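Local coordinates for Swi5-dependent recombination DNA repair protein 1 (Schizosaccharomyces pombe, PDB 3VIQ) that takes part in recombinational DNA repair and meiotic chromosome segregation, its C-terminal domain pairing with Swi5 to form a recombination activator, at residues Ser7-Leu10 and Lys11-Glu15. Numbering follows the deposited sequence.
Sequences SRRL and KLEKE
E13 folds back over the preceding turn of helix 3-35, part of a predicted coiled coil, where its side chain runs beside that of R9. Its CB lies 3.4 Å from the R9 carbonyl O, the same oxygen that accepts the E13 backbone N-H at 2.9 Å. With chi1 at -79°, CG stands anti to the carbonyl carbon of E13 and heads back along the helix, passing 3.3 Å from R9 O. CD follows, 3.8 Å from R9 CG, and there the chain divides: OE1 rests 3.7 Å from the methyl CD1 of L10, while OE2 comes within 3.3 Å of R9 CG. Guanidinium and carboxylate planes are 18° apart, yet OE2 sits well out of the guanidinium plane, 4.2 Å from R9 NE, and no N-H points at it. Shortening E13 to an alanine is likely to leave the R9 guanidinium without this nearby negative charge and to lose the carboxylate's contacts with R9 CG and L10 CD1. One residue back, L12 suits the buried side: its CD1 meets R8 CG at 3.8 Å, and it packs on L13 of Swi5. R8 lies across L12 CD1 with its methylene chain, while NH2 forms a salt bridge with E14 of Swi5. R9 and E13 touch L13 of Swi5 too, so both i to i+4 pairs border the partner, one through apolar contact, the other probably through a weak attraction that dictates neither group's rotation.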
loop_
_atom_site.group_PDB
_atom_site.type_symbol
_atom_site.label_atom_id
_atom_site.label_comp_id
_atom_site.label_asym_id
_atom_site.label_seq_id
_atom_site.Cartn_x
_atom_site.Cartn_y
_atom_site.Cartn_z
ATOM N N SER A 7 18.854 35.809 -5.849
ATOM C CA SER A 7 19.194 34.417 -6.029
ATOM C C SER A 7 19.326 33.743 -4.665
ATOM O O SER A 7 18.926 32.608 -4.489
ATOM C CB SER A 7 20.458 34.295 -6.860
ATOM O OG SER A 7 20.937 32.986 -6.728
ATOM N N ARG A 8 19.829 34.470 -3.686
ATOM C CA ARG A 8 19.964 33.916 -2.346
ATOM C C ARG A 8 18.598 33.810 -1.664
ATOM O O ARG A 8 18.363 32.860 -0.945
ATOM C CB ARG A 8 20.930 34.754 -1.533
ATOM C CG ARG A 8 21.184 34.305 -0.132
ATOM C CD ARG A 8 22.244 35.230 0.523
ATOM N NE ARG A 8 22.462 34.862 1.913
ATOM C CZ ARG A 8 23.320 33.922 2.316
ATOM N NH1 ARG A 8 24.079 33.245 1.434
ATOM N NH2 ARG A 8 23.437 33.655 3.615
ATOM N N ARG A 9 17.692 34.756 -1.898
ATOM C CA ARG A 9 16.340 34.600 -1.353
ATOM C C ARG A 9 15.690 33.292 -1.835
ATOM O O ARG A 9 15.074 32.583 -1.057
ATOM C CB ARG A 9 15.440 35.772 -1.726
ATOM C CG ARG A 9 14.006 35.654 -1.209
ATOM C CD ARG A 9 13.185 36.965 -1.456
ATOM N NE ARG A 9 12.911 37.179 -2.860
ATOM C CZ ARG A 9 12.175 38.172 -3.379
ATOM N NH1 ARG A 9 11.597 39.084 -2.608
ATOM N NH2 ARG A 9 12.019 38.242 -4.699
ATOM N N LEU A 10 15.805 33.000 -3.120
ATOM C CA LEU A 10 15.173 31.815 -3.662
ATOM C C LEU A 10 15.820 30.549 -3.088
ATOM O O LEU A 10 15.135 29.619 -2.739
ATOM C CB LEU A 10 15.259 31.821 -5.168
ATOM C CG LEU A 10 14.092 31.121 -5.832
ATOM C CD1 LEU A 10 12.785 31.950 -5.591
ATOM C CD2 LEU A 10 14.381 30.973 -7.374
ATOM N N LYS A 11 17.133 30.540 -2.935
ATOM C CA LYS A 11 17.813 29.374 -2.373
ATOM C C LYS A 11 17.404 29.184 -0.896
ATOM O O LYS A 11 17.091 28.114 -0.468
ATOM C CB LYS A 11 19.318 29.546 -2.536
ATOM C CG LYS A 11 20.142 28.354 -2.096
ATOM C CD LYS A 11 21.523 28.312 -2.823
ATOM C CE LYS A 11 22.485 29.441 -2.396
ATOM N NZ LYS A 11 23.416 29.050 -1.275
ATOM N N LEU A 12 17.331 30.252 -0.137
ATOM C CA LEU A 12 16.946 30.130 1.272
ATOM C C LEU A 12 15.501 29.669 1.406
ATOM O O LEU A 12 15.197 28.843 2.252
ATOM C CB LEU A 12 17.176 31.433 2.017
ATOM C CG LEU A 12 18.629 31.798 2.279
ATOM C CD1 LEU A 12 18.723 33.293 2.569
ATOM C CD2 LEU A 12 19.225 30.986 3.464
ATOM N N GLU A 13 14.625 30.191 0.554
ATOM C CA GLU A 13 13.244 29.737 0.545
ATOM C C GLU A 13 13.080 28.218 0.274
ATOM O O GLU A 13 12.236 27.569 0.906
ATOM C CB GLU A 13 12.409 30.535 -0.480
ATOM C CG GLU A 13 12.003 31.909 0.060
ATOM C CD GLU A 13 11.479 32.838 -1.009
ATOM O OE1 GLU A 13 11.399 32.444 -2.197
ATOM O OE2 GLU A 13 11.175 33.995 -0.652
ATOM N N LYS A 14 13.866 27.688 -0.659
ATOM C CA LYS A 14 13.875 26.239 -0.920
ATOM C C LYS A 14 14.377 25.483 0.338
ATOM O O LYS A 14 13.793 24.468 0.732
ATOM C CB LYS A 14 14.718 25.829 -2.160
ATOM C CG LYS A 14 14.440 26.605 -3.489
ATOM C CD LYS A 14 14.622 25.732 -4.806
ATOM C CE LYS A 14 14.598 26.552 -6.135
ATOM N NZ LYS A 14 13.220 26.979 -6.627
ATOM N N GLU A 15 15.452 25.971 0.949
ATOM C CA GLU A 15 16.037 25.268 2.101
ATOM C C GLU A 15 15.049 25.238 3.276
ATOM O O GLU A 15 14.904 24.194 3.932
ATOM C CB GLU A 15 17.400 25.844 2.495
ATOM C CG GLU A 15 18.507 25.530 1.449
ATOM C CD GLU A 15 19.724 26.457 1.484
ATOM O OE1 GLU A 15 19.929 27.263 2.434
ATOM O OE2 GLU A 15 20.522 26.350 0.532
#